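Local coordinates for aldehyde dehydrogenase (Listeria monocytogenes, PDB 3K9D), which probably oxidises an aldehyde or oxo group, with NAD or NADP as the electron acceptor, at residues N16-A21 against K190-I195; K26-M31 against D37-A42; K79-Y84 against T129-K134; G92-D97 against N438-R443. One frame throughout, in Å; residues are numbered along the deposited sequence.

Interaction 1: residues N16-A21 against K190-I195; sequences NLIESA and KDTAVI
I18 is the side chain through which helix 6-28 reaches the residues leading into strand 192-197, and it does so with two of its branches, each with its own partner. CG2 lies against D191, 3.6 Å from D191 CB, while the longer arm carries CD1 to 3.4 Å from T192 OG1. With chi1 at -74°, CG2 lies anti to the backbone N and faces D191, while the CG1 arm runs on extended, taking CD1 past T192 roughly at right angles to the threonine side chain. The backbones come nearest at I18 and D191, with 6.8 Å between CA of I18 and CA of D191.

What D191 offers is its methylene; the carboxylate turns away from the isoleucine. T192 presents its hydroxyl oxygen to a methyl, but that hydroxyl already has a hydrogen bond with the carbonyl O of L186 in helix 180-188. I18 also rests on L186 and H189, so in this aldehyde dehydrogenase fold the N-terminal helix packs where helix 180-188 leads into strand 192-197 of the mixed sheet. Further along, the strand pairs with strand 102-116 through A193 and V194, and A193 packs on A424 of the second subunit.

No hydrogen bond or charge pair links the two segments; a polar tie lies close by, between A21 O and S138 OG. I18 therefore meets D191 and T192 by van der Waals contact, and the buried threonine oxygen can sit beside a methyl because L186 meets its polar need.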
loop_
_atom_site.group_PDB
_atom_site.type_symbol
_atom_site.label_atom_id
_atom_site.label_comp_id
_atom_site.label_asym_id
_atom_site.label_seq_id
_atom_site.Cartn_x
_atom_site.Cartn_y
_atom_site.Cartn_z
ATOM N N ASN A 16 -22.246 -6.686 12.313
ATOM C CA ASN A 16 -22.173 -7.916 13.126
ATOM C C ASN A 16 -21.017 -8.812 12.677
ATOM O O ASN A 16 -20.224 -9.266 13.495
ATOM C CB ASN A 16 -23.492 -8.700 13.085
ATOM C CG ASN A 16 -24.658 -7.934 13.686
ATOM O OD1 ASN A 16 -24.479 -7.076 14.547
ATOM N ND2 ASN A 16 -25.862 -8.250 13.233
ATOM N N LEU A 17 -20.931 -9.032 11.371
ATOM C CA LEU A 17 -19.861 -9.811 10.746
ATOM C C LEU A 17 -18.451 -9.268 11.002
ATOM O O LEU A 17 -17.536 -10.030 11.282
ATOM C CB LEU A 17 -20.119 -9.932 9.229
ATOM C CG LEU A 17 -21.331 -10.775 8.801
ATOM C CD1 LEU A 17 -21.560 -10.663 7.303
ATOM C CD2 LEU A 17 -21.171 -12.217 9.207
ATOM N N ILE A 18 -18.285 -7.951 10.902
ATOM C CA ILE A 18 -17.011 -7.302 11.224
ATOM C C ILE A 18 -16.642 -7.465 12.720
ATOM O O ILE A 18 -15.503 -7.809 13.048
ATOM C CB ILE A 18 -17.023 -5.813 10.783
ATOM C CG1 ILE A 18 -16.896 -5.717 9.264
ATOM C CG2 ILE A 18 -15.905 -5.008 11.457
ATOM C CD1 ILE A 18 -17.285 -4.383 8.733
ATOM N N GLU A 19 -17.632 -7.270 13.588
ATOM C CA GLU A 19 -17.498 -7.441 15.045
ATOM C C GLU A 19 -17.015 -8.844 15.464
ATOM O O GLU A 19 -16.147 -8.969 16.338
ATOM C CB GLU A 19 -18.842 -7.136 15.716
ATOM C CG GLU A 19 -18.811 -6.973 17.226
ATOM C CD GLU A 19 -20.207 -6.960 17.836
ATOM O OE1 GLU A 19 -20.987 -7.900 17.570
ATOM O OE2 GLU A 19 -20.525 -6.014 18.591
ATOM N N SER A 20 -17.593 -9.877 14.849
ATOM C CA SER A 20 -17.197 -11.267 15.089
ATOM C C SER A 20 -15.803 -11.527 14.538
ATOM O O SER A 20 -14.989 -12.178 15.183
ATOM C CB SER A 20 -18.186 -12.239 14.433
ATOM O OG SER A 20 -19.421 -12.259 15.115
ATOM N N ALA A 21 -15.538 -11.011 13.338
ATOM C CA ALA A 21 -14.233 -11.155 12.713
ATOM C C ALA A 21 -13.137 -10.450 13.509
ATOM O O ALA A 21 -12.009 -10.933 13.559
ATOM C CB ALA A 21 -14.268 -10.655 11.282
ATOM N N LYS A 190 -14.532 1.243 10.522
ATOM C CA LYS A 190 -13.305 1.498 11.275
ATOM C C LYS A 190 -12.508 0.217 11.593
ATOM O O LYS A 190 -11.270 0.213 11.573
ATOM C CB LYS A 190 -13.677 2.236 12.569
ATOM C CG LYS A 190 -12.507 2.716 13.403
ATOM C CD LYS A 190 -12.899 2.836 14.873
ATOM C CE LYS A 190 -11.763 2.379 15.781
ATOM N NZ LYS A 190 -10.462 3.040 15.443
ATOM N N ASP A 191 -13.230 -0.870 11.860
ATOM C CA ASP A 191 -12.619 -2.150 12.226
ATOM C C ASP A 191 -12.137 -3.007 11.044
ATOM O O ASP A 191 -11.352 -3.964 11.221
ATOM C CB ASP A 191 -13.544 -2.902 13.187
ATOM C CG ASP A 191 -13.685 -2.185 14.502
ATOM O OD1 ASP A 191 -12.674 -1.597 14.937
ATOM O OD2 ASP A 191 -14.784 -2.192 15.102
ATOM N N THR A 192 -12.581 -2.625 9.843
ATOM C CA THR A 192 -12.013 -3.122 8.588
ATOM C C THR A 192 -10.617 -2.538 8.358
ATOM O O THR A 192 -10.456 -1.317 8.245
ATOM C CB THR A 192 -12.940 -2.779 7.402
ATOM O OG1 THR A 192 -14.242 -3.331 7.656
ATOM C CG2 THR A 192 -12.385 -3.334 6.083
ATOM N N ALA A 193 -9.613 -3.413 8.269
ATOM C CA ALA A 193 -8.209 -2.988 8.202
ATOM C C ALA A 193 -7.680 -2.778 6.788
ATOM O O ALA A 193 -6.752 -1.973 6.558
ATOM C CB ALA A 193 -7.342 -3.980 8.921
ATOM N N VAL A 194 -8.260 -3.516 5.849
ATOM C CA VAL A 194 -7.798 -3.510 4.469
ATOM C C VAL A 194 -8.917 -3.991 3.547
ATOM O O VAL A 194 -9.802 -4.737 3.967
ATOM C CB VAL A 194 -6.483 -4.345 4.287
ATOM C CG1 VAL A 194 -6.777 -5.846 4.265
ATOM C CG2 VAL A 194 -5.685 -3.904 3.035
ATOM N N ILE A 195 -8.888 -3.526 2.301
ATOM C CA ILE A 195 -9.808 -4.018 1.282
ATOM C C ILE A 195 -9.021 -4.704 0.177
ATOM O O ILE A 195 -8.125 -4.092 -0.412
ATOM C CB ILE A 195 -10.681 -2.879 0.665
ATOM C CG1 ILE A 195 -11.400 -2.102 1.762
ATOM C CG2 ILE A 195 -11.697 -3.451 -0.355
ATOM C CD1 ILE A 195 -11.744 -0.700 1.389
#

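Interaction 2: residues K26-M31 against D37-A42; sequences KELAAM and DTIVKA
L28 and I39 lie on successive helices, 6-28 and 33-49, with 10.2 Å between CA of L28 and CA of I39. The two helices are joined by a short loop containing a type I beta turn: the turn, from L28 to M31, follows on the helical residues and is closed by M31 N to L28 O at 3.1 Å. At that spacing the two backbones cannot meet, and the gap is spanned by side chains.

I39 points from the second helix towards the turn and supplies the larger share of the contact. Its CD1 receives both partners. L28 leaves its helix at a slant and its tip then closes in, with CD2 of L28 4.3 Å from CD1 of I39, a loose touch. On the same helix as I39, V40 turns to L130 and I133 of helix 121-134. I39 and L28 both meet I133 too, so that helix underlies the joint, while P168 packs on M31 and C167 on I39.

The closer contact belongs to the methionine. Its chain is extended beyond CG (chi2 -173°), which carries the sulfur across the isoleucine arm at about a right angle, with M31 SD 3.7 Å from I39 CD1.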
loop_
_atom_site.group_PDB
_atom_site.type_symbol
_atom_site.label_atom_id
_atom_site.label_comp_id
_atom_site.label_asym_id
_atom_site.label_seq_id
_atom_site.Cartn_x
_atom_site.Cartn_y
_atom_site.Cartn_z
ATOM N N LYS A 26 -8.244 -11.534 16.989
ATOM C CA LYS A 26 -7.479 -11.418 18.246
ATOM C C LYS A 26 -7.130 -12.785 18.811
ATOM O O LYS A 26 -6.049 -12.983 19.356
ATOM C CB LYS A 26 -8.203 -10.517 19.252
ATOM C CG LYS A 26 -8.089 -9.045 18.818
ATOM C CD LYS A 26 -8.921 -8.071 19.642
ATOM C CE LYS A 26 -9.262 -6.795 18.844
ATOM N NZ LYS A 26 -8.106 -6.020 18.309
ATOM N N GLU A 27 -8.025 -13.743 18.598
ATOM C CA GLU A 27 -7.743 -15.134 18.887
ATOM C C GLU A 27 -6.718 -15.758 17.912
ATOM O O GLU A 27 -5.808 -16.453 18.346
ATOM C CB GLU A 27 -9.054 -15.906 18.911
ATOM C CG GLU A 27 -9.055 -17.101 19.787
ATOM C CD GLU A 27 -10.452 -17.626 20.013
ATOM O OE1 GLU A 27 -10.679 -18.840 19.799
ATOM O OE2 GLU A 27 -11.324 -16.813 20.393
ATOM N N LEU A 28 -6.845 -15.487 16.609
ATOM C CA LEU A 28 -5.836 -15.917 15.635
ATOM C C LEU A 28 -4.463 -15.302 15.915
ATOM O O LEU A 28 -3.439 -15.944 15.689
ATOM C CB LEU A 28 -6.244 -15.528 14.214
ATOM C CG LEU A 28 -7.309 -16.302 13.455
ATOM C CD1 LEU A 28 -7.610 -15.543 12.169
ATOM C CD2 LEU A 28 -6.854 -17.735 13.158
ATOM N N ALA A 29 -4.465 -14.050 16.389
ATOM C CA ALA A 29 -3.251 -13.287 16.712
ATOM C C ALA A 29 -2.410 -13.882 17.861
ATOM O O ALA A 29 -1.220 -13.598 17.967
ATOM C CB ALA A 29 -3.610 -11.827 17.019
ATOM N N ALA A 30 -3.026 -14.701 18.710
ATOM C CA ALA A 30 -2.309 -15.394 19.781
ATOM C C ALA A 30 -1.697 -16.737 19.341
ATOM O O ALA A 30 -0.820 -17.283 20.022
ATOM C CB ALA A 30 -3.229 -15.598 20.978
ATOM N N MET A 31 -2.166 -17.270 18.214
ATOM C CA MET A 31 -1.728 -18.587 17.731
ATOM C C MET A 31 -0.323 -18.562 17.135
ATOM O O MET A 31 0.088 -17.563 16.535
ATOM C CB MET A 31 -2.697 -19.134 16.678
ATOM C CG MET A 31 -4.149 -19.198 17.090
ATOM S SD MET A 31 -5.159 -20.060 15.840
ATOM C CE MET A 31 -6.638 -20.257 16.801
ATOM N N ASP A 37 -0.848 -22.604 10.371
ATOM C CA ASP A 37 -0.589 -23.412 9.177
ATOM C C ASP A 37 -1.448 -24.662 9.118
ATOM O O ASP A 37 -1.802 -25.111 8.022
ATOM C CB ASP A 37 0.897 -23.782 9.052
ATOM C CG ASP A 37 1.773 -22.584 8.718
ATOM O OD1 ASP A 37 1.224 -21.543 8.291
ATOM O OD2 ASP A 37 3.011 -22.678 8.896
ATOM N N THR A 38 -1.769 -25.206 10.295
ATOM C CA THR A 38 -2.740 -26.282 10.449
ATOM C C THR A 38 -4.128 -25.908 9.911
ATOM O O THR A 38 -4.759 -26.696 9.220
ATOM C CB THR A 38 -2.824 -26.731 11.940
ATOM O OG1 THR A 38 -1.601 -27.385 12.303
ATOM C CG2 THR A 38 -3.976 -27.703 12.185
ATOM N N ILE A 39 -4.589 -24.705 10.225
ATOM C CA ILE A 39 -5.863 -24.191 9.725
ATOM C C ILE A 39 -5.818 -23.946 8.213
ATOM O O ILE A 39 -6.743 -24.331 7.504
ATOM C CB ILE A 39 -6.258 -22.893 10.472
ATOM C CG1 ILE A 39 -6.558 -23.199 11.937
ATOM C CG2 ILE A 39 -7.451 -22.199 9.797
ATOM C CD1 ILE A 39 -6.235 -22.027 12.881
ATOM N N VAL A 40 -4.741 -23.308 7.745
ATOM C CA VAL A 40 -4.482 -23.040 6.320
ATOM C C VAL A 40 -4.571 -24.338 5.479
ATOM O O VAL A 40 -5.245 -24.372 4.445
ATOM C CB VAL A 40 -3.089 -22.369 6.150
ATOM C CG1 VAL A 40 -2.569 -22.446 4.703
ATOM C CG2 VAL A 40 -3.144 -20.909 6.613
ATOM N N LYS A 41 -3.912 -25.393 5.956
ATOM C CA LYS A 41 -3.930 -26.712 5.307
ATOM C C LYS A 41 -5.338 -27.314 5.263
ATOM O O LYS A 41 -5.727 -27.922 4.258
ATOM C CB LYS A 41 -2.913 -27.641 5.998
ATOM C CG LYS A 41 -3.132 -29.172 5.869
ATOM C CD LYS A 41 -2.501 -29.764 4.630
ATOM C CE LYS A 41 -1.913 -31.138 4.922
ATOM N NZ LYS A 41 -2.950 -32.172 5.236
ATOM N N ALA A 42 -6.104 -27.123 6.338
ATOM C CA ALA A 42 -7.493 -27.596 6.402
ATOM C C ALA A 42 -8.403 -26.870 5.409
ATOM O O ALA A 42 -9.327 -27.472 4.854
ATOM C CB ALA A 42 -8.032 -27.447 7.789
#

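Interaction 3: residues K79-Y84 against T129-K134; sequences KHVYNY and TLISIK
V81 is the first residue of 79-84 to touch helix 121-134, and it does so with a single methyl. CG1 points across because it stands anti to the backbone N (chi1 175°), and it meets two consecutive residues of the other helix: I131 CG2 lies 3.9 Å from V81 CG1, and L130 CD1 lies 4.2 Å from V81 CG1. The isoleucine crosses the valine at about a right angle, whereas the leucine comes in on a slant.

One residue on, Y82 partly covers L130 from the side; its ring atom CD1 stays 4.8 Å from L130 CD2, just beyond direct contact. Y84, nearly a turn past V81, brings only its far end towards the other helix and packs instead on V415 and P416.

On the second helix I131 places its CG1 between its own N and C (chi1 66°), which turns CG2 to V81. The CG1 arm runs the other way, and I131 CD1 packs on L439 CD1.

Helix 33-49 borders the same joint. Y82 packs on K41 and A44, and K134, at the end of helix 121-134, makes a salt bridge to D37 while its NZ also bonds the carbonyls of I85 and M88. Strands 138-143 and 172-174 lie against T129, so helix 121-134 is set between helices and the mixed sheet, which by family is probably that of the cofactor-binding domain.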
loop_
_atom_site.group_PDB
_atom_site.type_symbol
_atom_site.label_atom_id
_atom_site.label_comp_id
_atom_site.label_asym_id
_atom_site.label_seq_id
_atom_site.Cartn_x
_atom_site.Cartn_y
_atom_site.Cartn_z
ATOM N N LYS A 79 -4.756 -25.989 -4.136
ATOM C CA LYS A 79 -3.462 -26.698 -4.135
ATOM C C LYS A 79 -2.243 -25.846 -4.476
ATOM O O LYS A 79 -1.216 -25.951 -3.808
ATOM C CB LYS A 79 -3.501 -27.943 -5.037
ATOM C CG LYS A 79 -4.149 -29.150 -4.396
ATOM C CD LYS A 79 -3.224 -29.860 -3.401
ATOM C CE LYS A 79 -3.984 -30.334 -2.166
ATOM N NZ LYS A 79 -4.353 -29.178 -1.280
ATOM N N HIS A 80 -2.354 -25.022 -5.514
ATOM C CA HIS A 80 -1.223 -24.227 -5.991
ATOM C C HIS A 80 -0.864 -23.072 -5.034
ATOM O O HIS A 80 0.315 -22.841 -4.783
ATOM C CB HIS A 80 -1.490 -23.679 -7.403
ATOM C CG HIS A 80 -1.468 -24.712 -8.482
ATOM N ND1 HIS A 80 -0.498 -24.739 -9.461
ATOM C CD2 HIS A 80 -2.316 -25.731 -8.765
ATOM C CE1 HIS A 80 -0.742 -25.737 -10.293
ATOM N NE2 HIS A 80 -1.841 -26.351 -9.894
ATOM N N VAL A 81 -1.881 -22.368 -4.517
ATOM C CA VAL A 81 -1.688 -21.294 -3.518
ATOM C C VAL A 81 -1.096 -21.884 -2.236
ATOM O O VAL A 81 -0.101 -21.376 -1.718
ATOM C CB VAL A 81 -3.018 -20.517 -3.219
ATOM C CG1 VAL A 81 -2.845 -19.502 -2.096
ATOM C CG2 VAL A 81 -3.554 -19.826 -4.485
ATOM N N TYR A 82 -1.697 -22.975 -1.755
ATOM C CA TYR A 82 -1.206 -23.694 -0.587
ATOM C C TYR A 82 0.267 -24.098 -0.686
ATOM O O TYR A 82 1.030 -23.862 0.245
ATOM C CB TYR A 82 -2.080 -24.920 -0.252
ATOM C CG TYR A 82 -1.555 -25.671 0.936
ATOM C CD1 TYR A 82 -1.621 -25.107 2.210
ATOM C CD2 TYR A 82 -0.941 -26.915 0.792
ATOM C CE1 TYR A 82 -1.108 -25.762 3.312
ATOM C CE2 TYR A 82 -0.417 -27.582 1.901
ATOM C CZ TYR A 82 -0.509 -26.995 3.159
ATOM O OH TYR A 82 -0.004 -27.626 4.276
ATOM N N ASN A 83 0.670 -24.687 -1.810
ATOM C CA ASN A 83 2.070 -25.092 -1.982
ATOM C C ASN A 83 3.061 -23.919 -1.996
ATOM O O ASN A 83 4.204 -24.080 -1.585
ATOM C CB ASN A 83 2.252 -25.974 -3.222
ATOM C CG ASN A 83 2.059 -27.454 -2.926
ATOM O OD1 ASN A 83 2.042 -27.888 -1.763
ATOM N ND2 ASN A 83 1.923 -28.242 -3.982
ATOM N N TYR A 84 2.615 -22.750 -2.462
ATOM C CA TYR A 84 3.425 -21.529 -2.378
ATOM C C TYR A 84 3.518 -20.978 -0.939
ATOM O O TYR A 84 4.574 -20.474 -0.533
ATOM C CB TYR A 84 2.914 -20.455 -3.359
ATOM C CG TYR A 84 3.376 -19.042 -3.036
ATOM C CD1 TYR A 84 4.686 -18.631 -3.293
ATOM C CD2 TYR A 84 2.499 -18.122 -2.471
ATOM C CE1 TYR A 84 5.110 -17.334 -2.982
ATOM C CE2 TYR A 84 2.908 -16.835 -2.145
ATOM C CZ TYR A 84 4.211 -16.443 -2.405
ATOM O OH TYR A 84 4.607 -15.159 -2.086
ATOM N N THR A 129 -9.017 -16.410 1.387
ATOM C CA THR A 129 -9.141 -16.976 2.717
ATOM C C THR A 129 -7.785 -17.511 3.154
ATOM O O THR A 129 -7.272 -17.120 4.201
ATOM C CB THR A 129 -10.194 -18.087 2.759
ATOM O OG1 THR A 129 -11.480 -17.541 2.476
ATOM C CG2 THR A 129 -10.243 -18.743 4.149
ATOM N N LEU A 130 -7.199 -18.364 2.315
ATOM C CA LEU A 130 -5.904 -18.985 2.576
ATOM C C LEU A 130 -4.810 -17.984 2.876
ATOM O O LEU A 130 -4.068 -18.158 3.839
ATOM C CB LEU A 130 -5.468 -19.818 1.373
ATOM C CG LEU A 130 -6.068 -21.204 1.211
ATOM C CD1 LEU A 130 -5.883 -21.631 -0.211
ATOM C CD2 LEU A 130 -5.432 -22.180 2.160
ATOM N N ILE A 131 -4.709 -16.940 2.055
ATOM C CA ILE A 131 -3.672 -15.919 2.263
ATOM C C ILE A 131 -3.914 -14.977 3.473
ATOM O O ILE A 131 -2.969 -14.630 4.181
ATOM C CB ILE A 131 -3.305 -15.156 0.939
ATOM C CG1 ILE A 131 -4.480 -14.318 0.409
ATOM C CG2 ILE A 131 -2.820 -16.170 -0.123
ATOM C CD1 ILE A 131 -4.101 -13.326 -0.645
ATOM N N SER A 132 -5.173 -14.602 3.718
ATOM C CA SER A 132 -5.535 -13.789 4.888
ATOM C C SER A 132 -5.295 -14.533 6.191
ATOM O O SER A 132 -4.612 -14.024 7.082
ATOM C CB SER A 132 -6.993 -13.327 4.830
ATOM O OG SER A 132 -7.239 -12.587 3.647
ATOM N N ILE A 133 -5.840 -15.746 6.286
ATOM C CA ILE A 133 -5.652 -16.611 7.454
ATOM C C ILE A 133 -4.170 -16.935 7.691
ATOM O O ILE A 133 -3.706 -16.916 8.844
ATOM C CB ILE A 133 -6.508 -17.917 7.354
ATOM C CG1 ILE A 133 -8.014 -17.601 7.424
ATOM C CG2 ILE A 133 -6.106 -18.922 8.427
ATOM C CD1 ILE A 133 -8.546 -17.258 8.829
ATOM N N LYS A 134 -3.429 -17.179 6.602
ATOM C CA LYS A 134 -1.967 -17.418 6.653
ATOM C C LYS A 134 -1.201 -16.288 7.336
ATOM O O LYS A 134 -0.217 -16.538 8.042
ATOM C CB LYS A 134 -1.396 -17.634 5.244
ATOM C CG LYS A 134 0.117 -17.875 5.162
ATOM C CD LYS A 134 0.572 -19.115 5.927
ATOM C CE LYS A 134 2.087 -19.187 5.960
ATOM N NZ LYS A 134 2.670 -20.550 6.153
#

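Interaction 4: residues G92-D97 against N438-R443; sequences GMLKED and NLFNIR
L94 meets F440 and I442 through the tip of its side chain. Starting at CB, nothing of strand 440-447 is near: the bond leads towards that strand, but I442 CD1 is still 5.7 Å from L94 CB. CG, set beside the backbone N (chi1 -58°), shortens the gap without closing it. The leucine then forks. CD2 stays clear of the other segment, while CD1 does the touching, 3.8 Å from F440 CE1 and 4.0 Å from I442 CD1. The leucine and phenylalanine side chains come from opposite directions, and CD1 approaches the ring obliquely, with CZ of F440 a little farther off at 4.2 Å from L94 CD1. I442 starts off across the contact, yet its tip leads in towards the same methyl.

The two strands are not bonded to each other. Strand 102-116 runs antiparallel to both and separates them: L94 and K95 both pair with E104 in a classic beta bulge, while N441 and R443 bond V107 and V105. Strand 440-447 also faces the second subunit, where N441 OD1 accepts from A424 N and R443 bonds the carbonyls of A389 and V394, consistent with the oligomerisation strands of aldehyde dehydrogenases.

The contact is thus a small apolar patch at the surface, held by dispersion alone across an intervening strand. The backbone pairing of both strands is with strand 102-116.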
loop_
_atom_site.group_PDB
_atom_site.type_symbol
_atom_site.label_atom_id
_atom_site.label_comp_id
_atom_site.label_asym_id
_atom_site.label_seq_id
_atom_site.Cartn_x
_atom_site.Cartn_y
_atom_site.Cartn_z
ATOM N N GLY A 92 4.562 -13.768 13.942
ATOM C CA GLY A 92 5.490 -13.543 15.057
ATOM C C GLY A 92 6.860 -13.071 14.606
ATOM O O GLY A 92 6.981 -12.456 13.554
ATOM N N MET A 93 7.884 -13.382 15.402
ATOM C CA MET A 93 9.252 -12.941 15.141
ATOM C C MET A 93 9.806 -13.546 13.854
ATOM O O MET A 93 9.918 -14.767 13.738
ATOM C CB MET A 93 10.165 -13.312 16.305
ATOM C CG MET A 93 11.602 -12.859 16.137
ATOM S SD MET A 93 11.830 -11.150 16.657
ATOM C CE MET A 93 11.647 -11.351 18.419
ATOM N N LEU A 94 10.162 -12.681 12.906
ATOM C CA LEU A 94 10.677 -13.121 11.623
ATOM C C LEU A 94 12.196 -13.057 11.565
ATOM O O LEU A 94 12.845 -13.979 11.074
ATOM C CB LEU A 94 10.068 -12.294 10.484
ATOM C CG LEU A 94 8.547 -12.257 10.294
ATOM C CD1 LEU A 94 8.193 -11.272 9.195
ATOM C CD2 LEU A 94 7.972 -13.637 9.974
ATOM N N LYS A 95 12.759 -11.964 12.067
ATOM C CA LYS A 95 14.169 -11.668 11.865
ATOM C C LYS A 95 14.744 -11.049 13.120
ATOM O O LYS A 95 14.057 -10.283 13.792
ATOM C CB LYS A 95 14.322 -10.676 10.717
ATOM C CG LYS A 95 14.748 -11.272 9.400
ATOM C CD LYS A 95 14.727 -10.223 8.293
ATOM C CE LYS A 95 15.588 -9.007 8.630
ATOM N NZ LYS A 95 15.649 -8.051 7.480
ATOM N N GLU A 96 15.992 -11.401 13.433
ATOM C CA GLU A 96 16.738 -10.822 14.543
ATOM C C GLU A 96 18.129 -10.446 14.040
ATOM O O GLU A 96 19.057 -11.260 14.096
ATOM C CB GLU A 96 16.858 -11.821 15.707
ATOM C CG GLU A 96 15.557 -12.121 16.434
ATOM C CD GLU A 96 15.616 -13.411 17.228
ATOM O OE1 GLU A 96 16.398 -13.480 18.211
ATOM O OE2 GLU A 96 14.873 -14.351 16.869
ATOM N N ASP A 97 18.265 -9.224 13.526
ATOM C CA ASP A 97 19.563 -8.727 13.063
ATOM C C ASP A 97 20.345 -8.187 14.252
ATOM O O ASP A 97 20.011 -7.132 14.791
ATOM C CB ASP A 97 19.383 -7.659 11.965
ATOM C CG ASP A 97 20.702 -7.179 11.374
ATOM O OD1 ASP A 97 20.684 -6.685 10.223
ATOM O OD2 ASP A 97 21.757 -7.278 12.042
ATOM N N ASN A 438 1.545 -9.243 1.549
ATOM C CA ASN A 438 0.778 -8.006 1.391
ATOM C C ASN A 438 -0.287 -7.834 2.475
ATOM O O ASN A 438 -1.076 -6.877 2.444
ATOM C CB ASN A 438 0.090 -7.983 0.026
ATOM C CG ASN A 438 1.054 -8.212 -1.116
ATOM O OD1 ASN A 438 1.250 -9.341 -1.543
ATOM N ND2 ASN A 438 1.679 -7.148 -1.593
ATOM N N LEU A 439 -0.329 -8.787 3.405
ATOM C CA LEU A 439 -1.384 -8.860 4.410
ATOM C C LEU A 439 -0.851 -8.959 5.838
ATOM O O LEU A 439 -1.551 -9.407 6.748
ATOM C CB LEU A 439 -2.344 -10.015 4.099
ATOM C CG LEU A 439 -3.101 -9.816 2.776
ATOM C CD1 LEU A 439 -3.567 -11.153 2.259
ATOM C CD2 LEU A 439 -4.276 -8.810 2.924
ATOM N N PHE A 440 0.404 -8.568 6.011
ATOM C CA PHE A 440 0.922 -8.221 7.335
ATOM C C PHE A 440 1.834 -7.005 7.250
ATOM O O PHE A 440 2.461 -6.764 6.209
ATOM C CB PHE A 440 1.561 -9.413 8.100
ATOM C CG PHE A 440 2.811 -9.976 7.481
ATOM C CD1 PHE A 440 4.064 -9.467 7.812
ATOM C CD2 PHE A 440 2.741 -11.054 6.608
ATOM C CE1 PHE A 440 5.224 -10.001 7.250
ATOM C CE2 PHE A 440 3.893 -11.601 6.046
ATOM C CZ PHE A 440 5.135 -11.073 6.358
ATOM N N ASN A 441 1.861 -6.233 8.341
ATOM C CA ASN A 441 2.813 -5.152 8.534
ATOM C C ASN A 441 4.039 -5.712 9.245
ATOM O O ASN A 441 3.942 -6.688 9.977
ATOM C CB ASN A 441 2.223 -4.043 9.422
ATOM C CG ASN A 441 1.110 -3.260 8.764
ATOM O OD1 ASN A 441 0.083 -3.015 9.399
ATOM N ND2 ASN A 441 1.313 -2.816 7.515
ATOM N N ILE A 442 5.188 -5.077 9.049
ATOM C CA ILE A 442 6.370 -5.406 9.832
ATOM C C ILE A 442 6.598 -4.382 10.956
ATOM O O ILE A 442 6.740 -3.183 10.700
ATOM C CB ILE A 442 7.610 -5.551 8.938
ATOM C CG1 ILE A 442 7.381 -6.698 7.929
ATOM C CG2 ILE A 442 8.878 -5.725 9.771
ATOM C CD1 ILE A 442 8.588 -7.560 7.628
ATOM N N ARG A 443 6.606 -4.867 12.192
ATOM C CA ARG A 443 7.054 -4.076 13.347
ATOM C C ARG A 443 8.562 -4.251 13.554
ATOM O O ARG A 443 9.056 -5.376 13.642
ATOM C CB ARG A 443 6.296 -4.486 14.608
ATOM C CG ARG A 443 6.863 -3.948 15.924
ATOM C CD ARG A 443 6.220 -4.633 17.130
ATOM N NE ARG A 443 4.757 -4.624 17.045
ATOM C CZ ARG A 443 3.966 -5.633 17.405
ATOM N NH1 ARG A 443 4.480 -6.767 17.864
ATOM N NH2 ARG A 443 2.650 -5.514 17.279
#

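From the N terminus, helix 6-28 takes part in the first two contacts. Interaction 2 closes almost at once, a short turn away on helix 33-49. Interaction 3 follows in series, joining helix 67-85 to helix 121-134. Both fall within the much longer loop that interaction 1 completes when the chain reaches strand 192-197. Interaction 4 opens inside that loop, at strand 92-97, and closes only near the C terminus, so it crosses interactions 1 and 3. L439 of its second segment touches interaction 1, where V194 CG1 lies 4.1 Å from L439 CD2. Interactions 2 and 3 join helices, interaction 1 ties the N-terminal helix to the mixed sheet, and interaction 4 links two of its strands.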